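Two-component response regulator (PDB 6SWI) probably binds DNA through its C-terminal AraC-type helix-turn-helix domain, as the response regulator AraT of a two-component system linked to arabinan utilization. Local coordinates at residues S4-R9 / V37-M42; K16-S21 / T56-E61; L66-E71 / N102-T107. One frame throughout, in Å; residues are numbered along the deposited sequence. Where two conformers were deposited one is given.

In the fold
The three contacts run along an all-helical chain with the seven-helix layout of an AraC-type DNA-binding domain, in which the long helix 51-69 joins two helix-turn-helix halves. Contact 1 sets helix 5-17 against helix 36-47, and contact 2 sets the turn that follows helix 5-17 against helix 51-69, so their segments alternate along the chain; their centres lie about 18 Å apart. Contact 3 follows in sequence and packs the end of helix 51-69 against helix 101-108. Its centre is about 17 Å from that of contact 2 and about 34 Å from that of contact 1. Contact 2 thus lies between the others, consistent with a two-lobed domain held together along helix 51-69.

Contact 1: S4-R9 / V37-M42; sequences SPIVRR and VYLSRM
Ile-6 reaches from the first turns of helix 5-17 toward helix 36-47 and meets three side chains there, while Met-42 and Val-7 close the contact next to it. The short helical segments cross nearly at right angles, at -86°, with their axes 10.0 Å apart at closest approach, so the meeting is confined to a few residues. The side chain of Ile-6 is fully extended, CG1 anti to the backbone N (chi1 -172°), which carries CD1 out to the edge of the Tyr-38 ring. There CD1 lies near the ring plane, 3.6 Å from CE2 of Tyr-38, and does not sit over a face. One atom back along the same branch, CG1 of Ile-6 packs 4.0 Å from CD1 of Leu-39, whose side chain is also in touch with Leu-25 and Leu-32 of helix 25-32. The remaining branch, CG2, looks toward the methyl end of Met-42.

Met-42 is bent at both chi2 and chi3. Its CG lies over one face of the Tyr-38 ring, offset toward the rim, so that ring has a methionine methylene on a face and the isoleucine methyl at an edge. The base of the same methionine meets Val-7: CG2 of Val-7 is 3.8 Å from CB of Met-42 and 3.6 Å from its carbonyl O. CE of Met-42 comes within 4.2 Å of OG of Ser-4, the N-cap residue of helix 5-17, and that hydroxyl is hydrogen-bonded to Glu-46 further along helix 36-47.

No hydrogen bond joins the two segments directly. Their cohesion is therefore apolar and depends on branched and flexible side chains fitting together, with the Ser-4 to Glu-46 bond as a polar tie beside it between helix 5-17 and the first helix-turn-helix half.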
loop_
_atom_site.group_PDB
_atom_site.type_symbol
_atom_site.label_atom_id
_atom_site.label_comp_id
_atom_site.label_asym_id
_atom_site.label_seq_id
_atom_site.Cartn_x
_atom_site.Cartn_y
_atom_site.Cartn_z
ATOM N N SER A 4 15.154 10.085 -11.839
ATOM C CA SER A 4 16.259 10.842 -11.277
ATOM C C SER A 4 16.647 10.265 -9.917
ATOM O O SER A 4 15.829 9.635 -9.241
ATOM C CB SER A 4 15.868 12.307 -11.111
ATOM O OG SER A 4 14.962 12.470 -10.038
ATOM N N PRO A 5 17.901 10.467 -9.497
ATOM C CA PRO A 5 18.340 9.903 -8.209
ATOM C C PRO A 5 17.436 10.211 -7.023
ATOM O O PRO A 5 17.171 9.316 -6.215
ATOM C CB PRO A 5 19.754 10.473 -8.048
ATOM C CG PRO A 5 20.240 10.629 -9.463
ATOM C CD PRO A 5 19.030 11.028 -10.270
ATOM N N ILE A 6 16.938 11.442 -6.898
ATOM C CA ILE A 6 16.142 11.788 -5.725
ATOM C C ILE A 6 14.806 11.054 -5.736
ATOM O O ILE A 6 14.323 10.601 -4.688
ATOM C CB ILE A 6 15.975 13.314 -5.599
ATOM C CG1 ILE A 6 15.311 13.667 -4.266
ATOM C CG2 ILE A 6 15.174 13.877 -6.769
ATOM C CD1 ILE A 6 15.064 15.148 -4.073
ATOM N N VAL A 7 14.187 10.922 -6.912
ATOM C CA VAL A 7 12.898 10.245 -6.994
ATOM C C VAL A 7 13.077 8.748 -6.802
ATOM O O VAL A 7 12.280 8.097 -6.118
ATOM C CB VAL A 7 12.174 10.591 -8.307
ATOM C CG1 VAL A 7 10.876 9.810 -8.420
ATOM C CG2 VAL A 7 11.906 12.088 -8.379
ATOM N N ARG A 8 14.134 8.180 -7.382
ATOM C CA ARG A 8 14.415 6.765 -7.168
ATOM C C ARG A 8 14.641 6.467 -5.688
ATOM O O ARG A 8 14.114 5.481 -5.156
ATOM C CB ARG A 8 15.634 6.346 -7.988
ATOM C CG ARG A 8 16.072 4.909 -7.742
ATOM C CD ARG A 8 16.887 4.381 -8.911
ATOM N NE ARG A 8 16.142 4.444 -10.167
ATOM C CZ ARG A 8 15.287 3.511 -10.577
ATOM N NH1 ARG A 8 15.069 2.436 -9.834
ATOM N NH2 ARG A 8 14.651 3.652 -11.734
ATOM N N ARG A 9 15.417 7.316 -5.009
ATOM C CA ARG A 9 15.682 7.108 -3.587
ATOM C C ARG A 9 14.406 7.224 -2.764
ATOM O O ARG A 9 14.184 6.445 -1.827
ATOM C CB ARG A 9 16.713 8.121 -3.093
ATOM C CG ARG A 9 18.141 7.839 -3.521
ATOM C CD ARG A 9 19.029 9.054 -3.323
ATOM N NE ARG A 9 20.282 8.933 -4.062
ATOM C CZ ARG A 9 21.060 9.961 -4.383
ATOM N NH1 ARG A 9 20.715 11.187 -4.027
ATOM N NH2 ARG A 9 22.182 9.758 -5.061
ATOM N N VAL A 37 9.082 20.732 -0.668
ATOM C CA VAL A 37 8.422 21.214 -1.874
ATOM C C VAL A 37 9.128 20.677 -3.111
ATOM O O VAL A 37 8.486 20.191 -4.046
ATOM C CB VAL A 37 8.340 22.750 -1.871
ATOM C CG1 VAL A 37 7.686 23.244 -3.151
ATOM C CG2 VAL A 37 7.563 23.235 -0.650
ATOM N N TYR A 38 10.461 20.752 -3.135
ATOM C CA TYR A 38 11.212 20.176 -4.247
ATOM C C TYR A 38 10.891 18.697 -4.418
ATOM O O TYR A 38 10.615 18.229 -5.528
ATOM C CB TYR A 38 12.710 20.362 -4.009
ATOM C CG TYR A 38 13.551 19.835 -5.143
ATOM C CD1 TYR A 38 13.663 20.547 -6.339
ATOM C CD2 TYR A 38 14.221 18.628 -5.038
ATOM C CE1 TYR A 38 14.429 20.071 -7.400
ATOM C CE2 TYR A 38 14.989 18.139 -6.094
ATOM C CZ TYR A 38 15.090 18.866 -7.269
ATOM O OH TYR A 38 15.852 18.387 -8.314
ATOM N N LEU A 39 10.914 17.940 -3.321
ATOM C CA LEU A 39 10.659 16.508 -3.421
ATOM C C LEU A 39 9.259 16.237 -3.950
ATOM O O LEU A 39 9.070 15.386 -4.827
ATOM C CB LEU A 39 10.839 15.857 -2.054
ATOM C CG LEU A 39 10.580 14.347 -2.026
ATOM C CD1 LEU A 39 11.529 13.610 -2.964
ATOM C CD2 LEU A 39 10.718 13.806 -0.610
ATOM N N SER A 40 8.263 16.944 -3.415
ATOM C CA SER A 40 6.888 16.769 -3.874
ATOM C C SER A 40 6.784 17.021 -5.365
ATOM O O SER A 40 6.136 16.258 -6.095
ATOM C CB SER A 40 5.980 17.742 -3.125
ATOM O OG SER A 40 4.614 17.554 -3.460
ATOM N N ARG A 41 7.409 18.103 -5.835
ATOM C CA ARG A 41 7.333 18.450 -7.244
ATOM C C ARG A 41 8.009 17.406 -8.107
ATOM O O ARG A 41 7.504 17.062 -9.184
ATOM C CB ARG A 41 8.008 19.792 -7.488
ATOM C CG ARG A 41 7.240 20.967 -6.962
ATOM C CD ARG A 41 7.916 22.271 -7.368
ATOM N NE ARG A 41 8.127 22.293 -8.812
ATOM C CZ ARG A 41 9.287 22.051 -9.412
ATOM N NH1 ARG A 41 10.374 21.798 -8.695
ATOM N NH2 ARG A 41 9.356 22.057 -10.733
ATOM N N MET A 42 9.163 16.901 -7.670
ATOM C CA MET A 42 9.895 15.963 -8.511
ATOM C C MET A 42 9.190 14.617 -8.577
ATOM O O MET A 42 9.155 13.988 -9.639
ATOM C CB MET A 42 11.320 15.803 -8.012
ATOM C CG MET A 42 12.093 17.094 -8.127
ATOM S SD MET A 42 12.424 17.571 -9.803
ATOM C CE MET A 42 13.796 16.480 -10.071
#

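Contact 2: K16-S21 / T56-E61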
loop_
_atom_site.group_PDB
_atom_site.type_symbol
_atom_site.label_atom_id
_atom_site.label_comp_id
_atom_site.label_asym_id
_atom_site.label_seq_id
_atom_site.Cartn_x
_atom_site.Cartn_y
_atom_site.Cartn_z
ATOM N N LYS A 16 10.124 0.333 1.094
ATOM C CA LYS A 16 10.580 -0.380 2.278
ATOM C C LYS A 16 9.792 -0.031 3.531
ATOM O O LYS A 16 9.667 -0.880 4.422
ATOM C CB LYS A 16 12.065 -0.099 2.536
ATOM C CG LYS A 16 13.022 -1.042 1.821
ATOM C CD LYS A 16 14.424 -0.980 2.412
ATOM C CE LYS A 16 15.076 0.359 2.153
ATOM N NZ LYS A 16 16.504 0.387 2.581
ATOM N N HIS A 17 9.256 1.190 3.629
ATOM C CA HIS A 17 8.761 1.710 4.898
ATOM C C HIS A 17 7.286 2.070 4.894
ATOM O O HIS A 17 6.817 2.712 5.838
ATOM C CB HIS A 17 9.623 2.879 5.374
ATOM C CG HIS A 17 10.983 2.447 5.787
ATOM N ND1 HIS A 17 12.129 2.780 5.099
ATOM C CD2 HIS A 17 11.369 1.636 6.797
ATOM C CE1 HIS A 17 13.166 2.218 5.691
ATOM N NE2 HIS A 17 12.732 1.520 6.725
ATOM N N PHE A 18 6.529 1.644 3.887
ATOM C CA PHE A 18 5.115 1.992 3.841
ATOM C C PHE A 18 4.349 1.480 5.058
ATOM O O PHE A 18 3.274 2.005 5.356
ATOM C CB PHE A 18 4.500 1.432 2.564
ATOM C CG PHE A 18 4.488 -0.058 2.528
ATOM C CD1 PHE A 18 3.449 -0.776 3.110
ATOM C CD2 PHE A 18 5.526 -0.751 1.950
ATOM C CE1 PHE A 18 3.453 -2.144 3.105
ATOM C CE2 PHE A 18 5.527 -2.119 1.937
ATOM C CZ PHE A 18 4.495 -2.820 2.506
ATOM N N SER A 19 4.865 0.458 5.751
ATOM C CA SER A 19 4.182 -0.061 6.933
ATOM C C SER A 19 4.199 0.919 8.097
ATOM O O SER A 19 3.488 0.693 9.082
ATOM C CB SER A 19 4.804 -1.386 7.385
ATOM O OG SER A 19 6.136 -1.189 7.821
ATOM N N GLN A 20 4.976 1.996 8.003
ATOM C CA GLN A 20 5.163 2.934 9.103
ATOM C C GLN A 20 4.115 4.039 9.029
ATOM O O GLN A 20 4.068 4.800 8.056
ATOM C CB GLN A 20 6.569 3.527 9.061
ATOM C CG GLN A 20 7.648 2.483 9.174
ATOM C CD GLN A 20 7.466 1.626 10.409
ATOM O OE1 GLN A 20 7.472 2.133 11.531
ATOM N NE2 GLN A 20 7.275 0.325 10.210
ATOM N N SER A 21 3.270 4.119 10.059
ATOM C CA SER A 21 2.160 5.054 9.994
ATOM C C SER A 21 2.604 6.502 10.127
ATOM O O SER A 21 1.788 7.394 9.891
ATOM C CB SER A 21 1.101 4.739 11.048
ATOM O OG SER A 21 1.682 4.734 12.336
ATOM N N THR A 56 -0.192 5.551 -0.772
ATOM C CA THR A 56 -1.461 4.858 -0.578
ATOM C C THR A 56 -1.591 3.674 -1.525
ATOM O O THR A 56 -2.049 2.599 -1.124
ATOM C CB THR A 56 -2.628 5.836 -0.738
ATOM O OG1 THR A 56 -2.492 6.900 0.213
ATOM C CG2 THR A 56 -3.973 5.144 -0.534
ATOM N N LYS A 57 -1.184 3.849 -2.782
ATOM C CA LYS A 57 -1.268 2.751 -3.734
ATOM C C LYS A 57 -0.420 1.568 -3.287
ATOM O O LYS A 57 -0.879 0.420 -3.328
ATOM C CB LYS A 57 -0.852 3.216 -5.125
ATOM C CG LYS A 57 -0.967 2.114 -6.158
ATOM C CD LYS A 57 -0.892 2.673 -7.558
ATOM C CE LYS A 57 0.408 3.420 -7.765
ATOM N NZ LYS A 57 0.481 3.988 -9.130
ATOM N N ILE A 58 0.811 1.826 -2.839
ATOM C CA ILE A 58 1.675 0.746 -2.367
ATOM C C ILE A 58 1.043 0.046 -1.175
ATOM O O ILE A 58 1.035 -1.191 -1.087
ATOM C CB ILE A 58 3.071 1.297 -2.026
ATOM C CG1 ILE A 58 3.804 1.703 -3.299
ATOM C CG2 ILE A 58 3.863 0.276 -1.232
ATOM C CD1 ILE A 58 5.020 2.577 -3.049
ATOM N N ARG A 59 0.495 0.829 -0.244
ATOM C CA ARG A 59 -0.145 0.250 0.932
ATOM C C ARG A 59 -1.340 -0.615 0.563
ATOM O O ARG A 59 -1.512 -1.708 1.114
ATOM C CB ARG A 59 -0.575 1.363 1.876
ATOM C CG ARG A 59 0.588 2.033 2.545
ATOM C CD ARG A 59 0.160 3.259 3.309
ATOM N NE ARG A 59 1.179 3.622 4.278
ATOM C CZ ARG A 59 1.200 4.746 4.979
ATOM N NH1 ARG A 59 0.266 5.667 4.800
ATOM N NH2 ARG A 59 2.171 4.939 5.858
ATOM N N MET A 60 -2.196 -0.132 -0.337
ATOM C CA MET A 60 -3.409 -0.878 -0.650
ATOM C C MET A 60 -3.092 -2.136 -1.444
ATOM O O MET A 60 -3.754 -3.169 -1.270
ATOM C CB MET A 60 -4.406 0.027 -1.380
ATOM C CG MET A 60 -4.903 1.213 -0.535
ATOM S SD MET A 60 -5.700 0.725 1.022
ATOM C CE MET A 60 -4.456 1.154 2.223
ATOM N N GLU A 61 -2.071 -2.085 -2.298
ATOM C CA GLU A 61 -1.684 -3.300 -3.002
ATOM C C GLU A 61 -1.080 -4.337 -2.054
ATOM O O GLU A 61 -1.340 -5.536 -2.201
ATOM C CB GLU A 61 -0.795 -2.976 -4.197
ATOM C CG GLU A 61 -1.505 -2.056 -5.199
ATOM C CD GLU A 61 -2.314 -2.808 -6.252
ATOM O OE1 GLU A 61 -3.084 -3.721 -5.880
ATOM O OE2 GLU A 61 -2.201 -2.462 -7.448
HETATM O O HOH W 1 1.775 7.536 6.798
#
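Phe-18 packs its ring obliquely against CG2 of Ile-58 and CG of Arg-59, at the point where the chain turns away from helix 5-17. CD2 of Phe-18 is 3.7 Å from CG2 of Ile-58. The ring takes the position between its backbone N and carbonyl carbon (chi1 66°), which turns it toward helix 51-69, where Leu-55 and Lys-62 also touch it.

Past the ring, Arg-59 runs extended from CG to NE in the direction opposite to the phenylalanine side chain, and its guanidinium plane stands 70° from the ring plane. It grips the carbonyl O of Phe-18 side-on with two nitrogens. NE gives the straighter bond, 2.9 Å to O of Phe-18 with an N-H...O angle of 159°, lying in the carbonyl plane on a lone pair. NH2 adds a longer and more bent one, 3.2 Å to the same O of Phe-18, tilted out of that plane. At the guanidinium edge NH2 is also 2.9 Å from O of Gln-20, and NH2 of Arg-59 donates to a water at 2.8 Å that makes a weak bond to the backbone O of Ser-21.

The carbonyl of Phe-18 belongs to a type I turn from His-17 to Gln-20, and Val-81 and Tyr-83 touch the arginine from a loop of the second half. The positive group is thus met by main-chain oxygen and water: two N-H groups of a buried arginine hold one turn carbonyl and fix the turn after helix 5-17 to the long linking helix.

Contact 3: L66-E71 / N102-T107; sequences LLLSTE and NQYRRT
Arg-105 sends its side chain, extended from CG to NE, across Leu-67 to the end of helix 51-69. NE of Arg-105 donates to the backbone O of Leu-67 at 2.8 Å, a nearly straight bond (165°) in the carbonyl plane on a lone pair. A weak bond of 3.0 Å runs from NH2 of Arg-105 to O of Thr-70. CD2 of Leu-67 sits 3.7 Å above the guanidinium plane of Arg-105, over its centre. Beside it on helix 101-108, the side chain of Tyr-104, with CG anti to the backbone N (chi1 -169°), crosses that of Leu-68 at about a right angle; CE2 of Tyr-104 lies 3.8 Å from CG of Leu-68.

In the next shell, OG1 of Thr-70 donates to O of Leu-66 at 2.7 Å and pins the chain where it leaves the helix. NH2 of Arg-105 also bonds to O of Leu-72, Ile-74 and Ile-77 of helix 74-80 touch both Leu-67 and Arg-105, and Phe-93 meets Tyr-104 edge-to-face. Replacing Arg-105 with a leucine would probably leave the carbonyls of Leu-67, Thr-70 and Leu-72 without the N-H groups that the arginine brings to them.

Because Leu-67 O belongs to the last turn of helix 51-69 and Thr-70 O to the chain just after it, near the partly negative helix end, the arginine's charge is likely to be favourably placed.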
loop_
_atom_site.group_PDB
_atom_site.type_symbol
_atom_site.label_atom_id
_atom_site.label_comp_id
_atom_site.label_asym_id
_atom_site.label_seq_id
_atom_site.Cartn_x
_atom_site.Cartn_y
_atom_site.Cartn_z
ATOM N N LEU A 66 -2.100 -9.337 1.330
ATOM C CA LEU A 66 -2.313 -9.976 2.627
ATOM C C LEU A 66 -3.728 -10.520 2.761
ATOM O O LEU A 66 -3.934 -11.557 3.399
ATOM C CB LEU A 66 -2.014 -8.989 3.755
ATOM C CG LEU A 66 -0.542 -8.593 3.904
ATOM C CD1 LEU A 66 -0.417 -7.423 4.854
ATOM C CD2 LEU A 66 0.283 -9.758 4.392
ATOM N N LEU A 67 -4.713 -9.847 2.171
ATOM C CA LEU A 67 -6.083 -10.336 2.245
ATOM C C LEU A 67 -6.226 -11.677 1.547
ATOM O O LEU A 67 -7.013 -12.523 1.983
ATOM C CB LEU A 67 -7.045 -9.326 1.615
ATOM C CG LEU A 67 -7.313 -8.077 2.466
ATOM C CD1 LEU A 67 -7.973 -6.995 1.645
ATOM C CD2 LEU A 67 -8.186 -8.414 3.666
ATOM N N LEU A 68 -5.480 -11.896 0.467
ATOM C CA LEU A 68 -5.637 -13.119 -0.303
ATOM C C LEU A 68 -4.692 -14.225 0.131
ATOM O O LEU A 68 -5.018 -15.405 -0.038
ATOM C CB LEU A 68 -5.424 -12.834 -1.788
ATOM C CG LEU A 68 -6.402 -11.798 -2.334
ATOM C CD1 LEU A 68 -6.292 -11.693 -3.848
ATOM C CD2 LEU A 68 -7.847 -12.076 -1.903
ATOM N N SER A 69 -3.532 -13.887 0.682
ATOM C CA SER A 69 -2.503 -14.875 0.972
ATOM C C SER A 69 -2.359 -15.174 2.451
ATOM O O SER A 69 -1.478 -15.945 2.825
ATOM C CB SER A 69 -1.159 -14.417 0.413
ATOM O OG SER A 69 -0.712 -13.293 1.137
ATOM N N THR A 70 -3.191 -14.580 3.294
ATOM C CA THR A 70 -3.209 -14.881 4.715
ATOM C C THR A 70 -4.652 -14.847 5.176
ATOM O O THR A 70 -5.543 -14.343 4.485
ATOM C CB THR A 70 -2.451 -13.855 5.578
ATOM O OG1 THR A 70 -3.266 -12.689 5.774
ATOM C CG2 THR A 70 -1.107 -13.468 4.981
ATOM N N GLU A 71 -4.869 -15.360 6.385
ATOM C CA GLU A 71 -6.153 -15.257 7.057
ATOM C C GLU A 71 -6.111 -14.227 8.178
ATOM O O GLU A 71 -6.916 -14.291 9.110
ATOM C CB GLU A 71 -6.631 -16.633 7.530
ATOM C CG GLU A 71 -6.873 -17.579 6.351
ATOM C CD GLU A 71 -7.198 -19.002 6.751
ATOM O OE1 GLU A 71 -6.914 -19.391 7.903
ATOM O OE2 GLU A 71 -7.738 -19.740 5.894
ATOM N N ASN A 102 -13.535 -6.903 3.227
ATOM C CA ASN A 102 -14.177 -8.205 3.353
ATOM C C ASN A 102 -14.718 -8.700 2.020
ATOM O O ASN A 102 -14.618 -9.892 1.715
ATOM C CB ASN A 102 -15.278 -8.166 4.409
ATOM C CG ASN A 102 -14.745 -8.445 5.792
ATOM O OD1 ASN A 102 -14.197 -9.519 6.056
ATOM N ND2 ASN A 102 -14.895 -7.477 6.687
ATOM N N GLN A 103 -15.322 -7.817 1.226
ATOM C CA GLN A 103 -15.819 -8.255 -0.070
ATOM C C GLN A 103 -14.682 -8.562 -1.035
ATOM O O GLN A 103 -14.830 -9.437 -1.897
ATOM C CB GLN A 103 -16.798 -7.236 -0.640
ATOM C CG GLN A 103 -18.201 -7.335 -0.038
ATOM C CD GLN A 103 -18.858 -8.673 -0.318
ATOM O OE1 GLN A 103 -19.640 -9.176 0.489
ATOM N NE2 GLN A 103 -18.540 -9.258 -1.468
ATOM N N TYR A 104 -13.548 -7.870 -0.909
ATOM C CA TYR A 104 -12.367 -8.229 -1.691
ATOM C C TYR A 104 -11.997 -9.690 -1.449
ATOM O O TYR A 104 -11.778 -10.461 -2.393
ATOM C CB TYR A 104 -11.212 -7.282 -1.328
ATOM C CG TYR A 104 -10.027 -7.398 -2.259
ATOM C CD1 TYR A 104 -9.970 -6.661 -3.436
ATOM C CD2 TYR A 104 -8.963 -8.231 -1.956
ATOM C CE1 TYR A 104 -8.889 -6.762 -4.293
ATOM C CE2 TYR A 104 -7.875 -8.346 -2.819
ATOM C CZ TYR A 104 -7.852 -7.610 -3.984
ATOM O OH TYR A 104 -6.790 -7.720 -4.858
ATOM N N ARG A 105 -11.975 -10.101 -0.182
ATOM C CA ARG A 105 -11.712 -11.496 0.152
ATOM C C ARG A 105 -12.791 -12.425 -0.382
ATOM O O ARG A 105 -12.486 -13.453 -0.991
ATOM C CB ARG A 105 -11.654 -11.646 1.661
ATOM C CG ARG A 105 -10.284 -11.591 2.193
ATOM C CD ARG A 105 -10.251 -11.854 3.668
ATOM N NE ARG A 105 -8.868 -12.040 4.056
ATOM C CZ ARG A 105 -8.385 -11.801 5.260
ATOM N NH1 ARG A 105 -9.170 -11.329 6.227
ATOM N NH2 ARG A 105 -7.102 -12.014 5.481
ATOM N N ARG A 106 -14.060 -12.112 -0.117
ATOM C CA ARG A 106 -15.124 -13.027 -0.515
ATOM C C ARG A 106 -15.096 -13.294 -2.015
ATOM O O ARG A 106 -15.351 -14.420 -2.458
ATOM C CB ARG A 106 -16.482 -12.494 -0.068
ATOM C CG ARG A 106 -16.672 -12.543 1.438
ATOM C CD ARG A 106 -18.090 -12.182 1.845
ATOM N NE ARG A 106 -19.052 -13.222 1.508
ATOM C CZ ARG A 106 -19.345 -14.250 2.297
ATOM N NH1 ARG A 106 -18.742 -14.376 3.470
ATOM N NH2 ARG A 106 -20.236 -15.153 1.912
ATOM N N THR A 107 -14.765 -12.281 -2.812
ATOM C CA THR A 107 -14.771 -12.490 -4.251
ATOM C C THR A 107 -13.506 -13.170 -4.755
ATOM O O THR A 107 -13.575 -13.918 -5.739
ATOM C CB THR A 107 -15.009 -11.173 -4.987
ATOM O OG1 THR A 107 -14.031 -10.206 -4.583
ATOM C CG2 THR A 107 -16.402 -10.662 -4.679
#